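Local coordinates for protein ribonucleoside-diphosphate reductase, alpha chain (Actinobacillus ureae ATCC 25976, PDB 6DQX) that is the catalytic alpha subunit of a class Id ribonucleotide reductase and probably reduces ribonucleoside diphosphates to deoxyribonucleotides, at residues 259-264 against 404-409. Numbering follows the deposited sequence.
Sequences PDVYKD and YGRRNT. With EDO (1,2-ethanediol), chain F.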
ATOM      1  N   PRO A 259       7.493  28.559 -16.438  1.00 15.11           N
ATOM      2  CA  PRO A 259       7.093  29.972 -16.378  1.00 15.14           C
ATOM      3  C   PRO A 259       7.826  30.744 -15.276  1.00 15.94           C
ATOM      4  O   PRO A 259       8.176  30.169 -14.227  1.00 14.24           O
ATOM      5  CB  PRO A 259       5.605  29.910 -16.054  1.00 15.72           C
ATOM      6  CG  PRO A 259       5.376  28.579 -15.452  1.00 15.51           C
ATOM      7  CD  PRO A 259       6.381  27.651 -16.089  1.00 15.16           C
ATOM      8  N   ASP A 260       8.007  32.046 -15.483  1.00 15.39           N
ATOM      9  CA  ASP A 260       8.673  32.896 -14.490  1.00 17.05           C
ATOM     10  C   ASP A 260       8.146  32.711 -13.063  1.00 15.97           C
ATOM     11  O   ASP A 260       8.943  32.709 -12.102  1.00 16.96           O
ATOM     12  CB  ASP A 260       8.576  34.372 -14.869  1.00 19.02           C
ATOM     13  CG  ASP A 260       9.441  34.748 -16.075  1.00 21.53           C
ATOM     14  OD1 ASP A 260      10.204  33.921 -16.615  1.00 22.87           O
ATOM     15  OD2 ASP A 260       9.300  35.902 -16.515  1.00 24.86           O
ATOM     16  N   VAL A 261       6.831  32.563 -12.914  1.00 14.58           N
ATOM     17  CA  VAL A 261       6.237  32.425 -11.570  1.00 14.76           C
ATOM     18  C   VAL A 261       6.853  31.270 -10.787  1.00 14.12           C
ATOM     19  O   VAL A 261       7.083  31.405  -9.579  1.00 14.54           O
ATOM     20  CB  VAL A 261       4.699  32.299 -11.592  1.00 14.85           C
ATOM     21  CG1 VAL A 261       4.255  31.045 -12.334  1.00 15.88           C
ATOM     22  CG2 VAL A 261       4.128  32.318 -10.176  1.00 15.67           C
ATOM     23  N   TYR A 262       7.154  30.147 -11.454  1.00 13.18           N
ATOM     24  CA  TYR A 262       7.732  29.019 -10.742  1.00 12.94           C
ATOM     25  C   TYR A 262       9.205  29.235 -10.435  1.00 13.56           C
ATOM     26  O   TYR A 262       9.683  28.817  -9.395  1.00 16.22           O
ATOM     27  CB  TYR A 262       7.526  27.720 -11.511  1.00 12.49           C
ATOM     28  CG  TYR A 262       6.075  27.225 -11.575  1.00 12.24           C
ATOM     29  CD1 TYR A 262       5.106  27.633 -10.647  1.00 11.86           C
ATOM     30  CD2 TYR A 262       5.700  26.294 -12.535  1.00 12.24           C
ATOM     31  CE1 TYR A 262       3.803  27.145 -10.695  1.00 11.70           C
ATOM     32  CE2 TYR A 262       4.393  25.797 -12.598  1.00 11.80           C
ATOM     33  CZ  TYR A 262       3.454  26.218 -11.663  1.00 11.77           C
ATOM     34  OH  TYR A 262       2.182  25.705 -11.665  1.00 11.10           O
ATOM     35  N   LYS A 263       9.911  29.924 -11.323  1.00 13.61           N
ATOM     36  CA  LYS A 263      11.283  30.319 -11.070  1.00 14.18           C
ATOM     37  C   LYS A 263      11.370  31.295  -9.907  1.00 14.65           C
ATOM     38  O   LYS A 263      12.256  31.178  -9.044  1.00 15.27           O
ATOM     39  CB  LYS A 263      11.900  30.945 -12.330  1.00 14.35           C
ATOM     40  CG  LYS A 263      12.118  29.941 -13.443  1.00 15.33           C
ATOM     41  CD  LYS A 263      12.704  30.612 -14.667  1.00 16.78           C
ATOM     42  CE  LYS A 263      12.971  29.565 -15.724  1.00 17.47           C
ATOM     43  NZ  LYS A 263      13.502  30.223 -16.934  1.00 18.74           N
ATOM     44  N   ASP A 264      10.450  32.251  -9.886  1.00 14.09           N
ATOM     45  CA  ASP A 264      10.409  33.315  -8.872  1.00 15.77           C
ATOM     46  C   ASP A 264      10.205  32.759  -7.458  1.00 16.61           C
ATOM     47  O   ASP A 264      10.625  33.381  -6.465  1.00 17.42           O
ATOM     48  CB  ASP A 264       9.244  34.273  -9.141  1.00 15.89           C
ATOM     49  CG  ASP A 264       9.448  35.162 -10.389  1.00 17.73           C
ATOM     50  OD1 ASP A 264      10.569  35.294 -10.917  1.00 18.27           O
ATOM     51  OD2 ASP A 264       8.434  35.729 -10.845  1.00 17.46           O
ATOM     52  N   TYR A 404       0.386  38.466 -11.168  1.00 17.41           N
ATOM     53  CA  TYR A 404       0.936  37.969 -12.406  1.00 17.01           C
ATOM     54  C   TYR A 404       0.062  38.180 -13.641  1.00 16.47           C
ATOM     55  O   TYR A 404       0.592  38.115 -14.733  1.00 18.06           O
ATOM     56  CB  TYR A 404       1.339  36.484 -12.305  1.00 16.38           C
ATOM     57  CG  TYR A 404       2.646  36.285 -11.554  1.00 16.51           C
ATOM     58  CD1 TYR A 404       2.675  36.234 -10.166  1.00 17.12           C
ATOM     59  CD2 TYR A 404       3.835  36.140 -12.230  1.00 17.30           C
ATOM     60  CE1 TYR A 404       3.870  36.054  -9.480  1.00 17.44           C
ATOM     61  CE2 TYR A 404       5.042  35.957 -11.554  1.00 17.85           C
ATOM     62  CZ  TYR A 404       5.047  35.901 -10.181  1.00 17.63           C
ATOM     63  OH  TYR A 404       6.215  35.720  -9.475  1.00 18.78           O
ATOM     64  N   GLY A 405      -1.231  38.422 -13.468  1.00 16.38           N
ATOM     65  CA  GLY A 405      -2.107  38.850 -14.555  1.00 16.46           C
ATOM     66  C   GLY A 405      -2.762  37.772 -15.396  1.00 15.66           C
ATOM     67  O   GLY A 405      -3.294  38.074 -16.472  1.00 16.09           O
ATOM     68  N   ARG A 406      -2.740  36.515 -14.929  1.00 14.47           N
ATOM     69  CA  ARG A 406      -3.513  35.460 -15.564  1.00 13.12           C
ATOM     70  C   ARG A 406      -4.071  34.508 -14.521  1.00 12.85           C
ATOM     71  O   ARG A 406      -3.701  34.578 -13.345  1.00 12.88           O
ATOM     72  CB  ARG A 406      -2.683  34.717 -16.606  1.00 12.90           C
ATOM     73  CG  ARG A 406      -1.487  33.957 -16.056  1.00 12.58           C
ATOM     74  CD  ARG A 406      -0.820  33.160 -17.174  1.00 12.81           C
ATOM     75  NE  ARG A 406       0.248  32.337 -16.610  1.00 13.37           N
ATOM     76  CZ  ARG A 406       1.434  32.767 -16.171  1.00 13.86           C
ATOM     77  NH1 ARG A 406       1.797  34.050 -16.251  1.00 15.04           N
ATOM     78  NH2 ARG A 406       2.303  31.893 -15.654  1.00 14.15           N
ATOM     79  N   ARG A 407      -4.972  33.656 -14.996  1.00 12.13           N
ATOM     80  CA  ARG A 407      -5.750  32.725 -14.177  1.00 12.62           C
ATOM     81  C   ARG A 407      -5.033  31.375 -13.929  1.00 12.63           C
ATOM     82  O   ARG A 407      -5.320  30.696 -12.924  1.00 12.48           O
ATOM     83  CB  ARG A 407      -7.065  32.475 -14.925  1.00 13.53           C
ATOM     84  CG  ARG A 407      -8.086  31.546 -14.291  1.00 15.03           C
ATOM     85  CD  ARG A 407      -8.865  32.229 -13.213  1.00 15.08           C
ATOM     86  NE  ARG A 407     -10.036  31.440 -12.829  1.00 15.35           N
ATOM     87  CZ  ARG A 407     -10.618  31.498 -11.641  1.00 16.29           C
ATOM     88  NH1 ARG A 407     -10.158  32.316 -10.702  1.00 18.08           N
ATOM     89  NH2 ARG A 407     -11.664  30.725 -11.384  1.00 17.13           N
ATOM     90  N   ASN A 408      -4.178  30.975 -14.873  1.00 12.02           N
ATOM     91  CA  ASN A 408      -3.613  29.619 -14.974  1.00 11.84           C
ATOM     92  C   ASN A 408      -2.107  29.664 -15.091  1.00 11.85           C
ATOM     93  O   ASN A 408      -1.569  30.407 -15.903  1.00 12.11           O
ATOM     94  CB  ASN A 408      -4.169  28.970 -16.214  1.00 11.70           C
ATOM     95  CG  ASN A 408      -5.669  29.106 -16.292  1.00 11.62           C
ATOM     96  OD1 ASN A 408      -6.190  29.950 -17.040  1.00 11.76           O
ATOM     97  ND2 ASN A 408      -6.383  28.336 -15.462  1.00 10.63           N
ATOM     98  N   THR A 409      -1.405  28.870 -14.277  1.00 12.07           N
ATOM     99  CA  THR A 409       0.057  28.951 -14.250  1.00 11.82           C
ATOM    100  C   THR A 409       0.658  28.489 -15.566  1.00 11.92           C
ATOM    101  O   THR A 409       1.644  29.082 -16.060  1.00 11.67           O
ATOM    102  CB  THR A 409       0.689  28.150 -13.095  1.00 12.00           C
ATOM    103  OG1 THR A 409       0.225  26.802 -13.151  1.00 11.72           O
ATOM    104  CG2 THR A 409       0.369  28.783 -11.760  1.00 12.27           C
TER
HETATM  105  C1  EDO F 605     -15.626  29.478 -13.252  1.00 32.66           C
HETATM  106  O1  EDO F 605     -15.685  28.106 -12.836  1.00 35.43           O
HETATM  107  C2  EDO F 605     -14.365  29.775 -14.047  1.00 31.42           C
HETATM  108  O2  EDO F 605     -13.216  29.231 -13.409  1.00 29.62           O
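Tyr404 and Thr409, at the two ends of segment 404-409, each meet the short helix 260-264 through a hydroxyl. At one end Tyr404 OH donates a hydrogen bond to Asp264 OD2 (2.6 Å), which accepts through its anti lone pair, the one pointing away from OD1. OD2 lies at the edge of the phenol ring, near its plane, and the carboxylate and ring planes are 35° apart. At the other end Tyr262 OH and Thr409 OG1 lie 2.7 Å apart in a hydrogen bond that either could donate, although the position of the tyrosine oxygen is less certain.

Van der Waals contacts lie between these bonds. Val261 makes apolar contact over one face of the Tyr404 ring: chi1 of 63° puts its CG2 anti to the backbone N and over the ring, in a CH-pi contact 3.9 Å from the centroid, while its CB comes 3.7 Å from Tyr404 CE2. The same torsion sends CG1 to Arg406 NH2. Pro259, at the N-cap position, touches the same NH2 through CB and rests its CG 3.8 Å from Thr409 O.

Within its own segment Arg406 runs extended from CG to NE, and NH2 donates to Thr409 O (2.9 Å, N-H...O angle 163°), with that oxygen close to the guanidinium plane; a weak bond joins NE to Asn408 O. Beyond the contact, Arg407 forms a salt bridge with Asp317, and its NH2 donates to O2 of a 1,2-ethanediol (3.0 Å), probably from the crystallisation liquor.

The contact thus joins a short helix to the loop after helix 367-395, within the reductase barrel-domain family region. Its chemistry is mixed: the guanidinium ties the loop backbone together beside Pro259 and Val261, and the charge of Asp264 probably polarises the Tyr404 hydroxyl.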